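Local structure of multicopper oxidase (Pseudomonas thermotolerans, 6VOW) at residues Q385-I390 with T414-K419. The protein probably oxidises phenolic and related substrates at a mononuclear copper and passes the electrons to a multicopper cluster that reduces dioxygen to water, as laccases do. Residues are numbered along the deposited sequence; the frame is centred on the assembly and turned at random.
Sequences QYQHPI and TYLLGK. With CU (copper (II) ion), chain D.
The imidazole of His-388, whose strand pairs with that of Leu-417, has the carbonyl oxygen of Tyr-386 over one face, 3.4 Å above the plane and offset toward the rim, while ND1 binds the copper ion at 2.0 Å. On the neighbouring strand, the ring of Tyr-415 receives CD1 of Leu-417 at its edge, in plane, and its hydroxyl is hydrogen-bonded to Glu-421. Cys-439 and His-444 complete the copper site, the mononuclear type 1 centre of multicopper oxidases, set in a cupredoxin-type beta sandwich. Here strand 414-417 is an edge strand of its sheet and runs antiparallel to strand 388-390, so that the copper ligand His-388 sits in a hydrogen-bonded pair with Leu-417. His-388 N donates to Leu-417 O at 2.8 Å and Leu-417 N donates back to His-388 O; Ile-390 and Tyr-415 form a second such pair. On the face shared by His-388 and Ile-390, CG1 of Ile-390 lies 4.0 Å from CB of Leu-417. On the other, CB of Pro-389 meets CD1 of Leu-416 at 3.9 Å. With its CG wedged between backbone N and carbonyl carbon (chi1 68°), Gln-387 extends across Leu-416, and Gln-387 OE1 lies 3.6 Å from Leu-416 CG. Replacing Gln-387 by an alanine would probably leave CG and CD1 of Leu-416 without the contacts they make with its amide end. Beyond the strands, Lys-419 crosses Gln-385 at about a right angle, and its bent end (chi4 -48°) brings NZ into a 2.8 Å hydrogen bond with Gln-385 O. At the opposite end, OG1 of Thr-414 bonds to ND1 of His-391, a ligand of another copper.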
loop_
_atom_site.group_PDB
_atom_site.type_symbol
_atom_site.label_atom_id
_atom_site.label_comp_id
_atom_site.label_asym_id
_atom_site.label_seq_id
_atom_site.Cartn_x
_atom_site.Cartn_y
_atom_site.Cartn_z
ATOM N N GLN A 385 3.574 2.917 22.323
ATOM C CA GLN A 385 4.821 2.257 22.001
ATOM C C GLN A 385 4.637 1.304 20.824
ATOM O O GLN A 385 5.388 0.334 20.655
ATOM C CB GLN A 385 5.382 1.547 23.251
ATOM C CG GLN A 385 6.291 2.417 24.126
ATOM C CD GLN A 385 7.217 3.367 23.334
ATOM O OE1 GLN A 385 8.406 3.077 23.058
ATOM N NE2 GLN A 385 6.652 4.503 22.934
ATOM N N TYR A 386 3.686 1.642 19.954
ATOM C CA TYR A 386 3.328 0.787 18.846
ATOM C C TYR A 386 3.288 1.585 17.550
ATOM O O TYR A 386 2.737 2.682 17.529
ATOM C CB TYR A 386 2.033 0.124 19.217
ATOM C CG TYR A 386 2.319 -0.874 20.328
ATOM C CD1 TYR A 386 3.104 -1.992 20.069
ATOM C CD2 TYR A 386 1.891 -0.658 21.634
ATOM C CE1 TYR A 386 3.442 -2.885 21.068
ATOM C CE2 TYR A 386 2.214 -1.549 22.640
ATOM C CZ TYR A 386 2.970 -2.666 22.341
ATOM O OH TYR A 386 3.315 -3.607 23.247
ATOM N N GLN A 387 3.967 1.107 16.511
ATOM C CA GLN A 387 3.979 1.927 15.266
ATOM C C GLN A 387 2.695 1.778 14.501
ATOM O O GLN A 387 2.060 0.718 14.560
ATOM C CB GLN A 387 5.185 1.687 14.375
ATOM C CG GLN A 387 5.335 0.348 13.682
ATOM C CD GLN A 387 6.769 0.183 13.203
ATOM O OE1 GLN A 387 7.343 1.060 12.511
ATOM N NE2 GLN A 387 7.396 -0.910 13.645
ATOM N N HIS A 388 2.261 2.840 13.808
ATOM C CA HIS A 388 1.040 2.715 13.029
ATOM C C HIS A 388 1.300 3.260 11.615
ATOM O O HIS A 388 1.727 4.398 11.494
ATOM C CB HIS A 388 -0.004 3.570 13.700
ATOM C CG HIS A 388 -0.353 3.127 15.079
ATOM N ND1 HIS A 388 -0.784 1.850 15.361
ATOM C CD2 HIS A 388 -0.328 3.790 16.257
ATOM C CE1 HIS A 388 -1.005 1.741 16.660
ATOM N NE2 HIS A 388 -0.756 2.917 17.225
ATOM N N PRO A 389 1.062 2.475 10.551
ATOM C CA PRO A 389 1.125 3.054 9.162
ATOM C C PRO A 389 -0.194 3.748 8.858
ATOM O O PRO A 389 -1.249 3.108 8.577
ATOM C CB PRO A 389 1.333 1.821 8.284
ATOM C CG PRO A 389 0.583 0.763 9.056
ATOM C CD PRO A 389 0.983 1.026 10.488
ATOM N N ILE A 390 -0.140 5.061 9.009
ATOM C CA ILE A 390 -1.335 5.811 9.026
ATOM C C ILE A 390 -1.605 6.246 7.637
ATOM O O ILE A 390 -0.781 6.961 7.021
ATOM C CB ILE A 390 -1.228 7.036 9.865
ATOM C CG1 ILE A 390 -0.960 6.646 11.365
ATOM C CG2 ILE A 390 -2.511 7.883 9.683
ATOM C CD1 ILE A 390 -2.116 6.126 12.141
ATOM N N THR A 414 0.523 7.433 2.986
ATOM C CA THR A 414 0.788 6.760 4.247
ATOM C C THR A 414 2.021 7.205 4.954
ATOM O O THR A 414 3.023 7.383 4.353
ATOM C CB THR A 414 0.774 5.267 3.984
ATOM O OG1 THR A 414 -0.531 5.024 3.529
ATOM C CG2 THR A 414 0.920 4.410 5.267
ATOM N N TYR A 415 1.919 7.400 6.254
ATOM C CA TYR A 415 3.094 7.693 7.055
ATOM C C TYR A 415 3.222 6.645 8.152
ATOM O O TYR A 415 2.295 6.414 8.910
ATOM C CB TYR A 415 3.041 9.055 7.717
ATOM C CG TYR A 415 4.339 9.353 8.410
ATOM C CD1 TYR A 415 5.521 9.449 7.647
ATOM C CD2 TYR A 415 4.430 9.512 9.808
ATOM C CE1 TYR A 415 6.739 9.690 8.230
ATOM C CE2 TYR A 415 5.684 9.765 10.416
ATOM C CZ TYR A 415 6.839 9.867 9.613
ATOM O OH TYR A 415 8.142 10.121 10.113
ATOM N N LEU A 416 4.380 6.030 8.243
ATOM C CA LEU A 416 4.628 5.019 9.288
ATOM C C LEU A 416 5.012 5.750 10.602
ATOM O O LEU A 416 6.164 6.243 10.818
ATOM C CB LEU A 416 5.696 3.991 8.792
ATOM C CG LEU A 416 6.037 2.794 9.653
ATOM C CD1 LEU A 416 4.848 1.909 9.984
ATOM C CD2 LEU A 416 7.119 1.992 8.977
ATOM N N LEU A 417 4.009 5.836 11.451
ATOM C CA LEU A 417 4.055 6.648 12.634
ATOM C C LEU A 417 4.655 5.878 13.769
ATOM O O LEU A 417 4.015 4.962 14.328
ATOM C CB LEU A 417 2.664 7.081 12.997
ATOM C CG LEU A 417 2.629 8.215 14.009
ATOM C CD1 LEU A 417 3.336 9.437 13.500
ATOM C CD2 LEU A 417 1.133 8.519 14.288
ATOM N N GLY A 418 5.892 6.233 14.102
ATOM C CA GLY A 418 6.671 5.442 15.037
ATOM C C GLY A 418 6.109 5.577 16.416
ATOM O O GLY A 418 5.156 6.339 16.659
ATOM N N LYS A 419 6.719 4.758 17.271
ATOM C CA LYS A 419 6.461 4.660 18.682
ATOM C C LYS A 419 6.678 6.016 19.256
ATOM O O LYS A 419 7.737 6.605 19.047
ATOM C CB LYS A 419 7.483 3.745 19.306
ATOM C CG LYS A 419 7.521 2.286 18.825
ATOM C CD LYS A 419 8.527 1.542 19.713
ATOM C CE LYS A 419 8.815 0.094 19.365
ATOM N NZ LYS A 419 7.550 -0.666 19.150
HETATM CU CU CU D . -1.728 0.693 13.998
#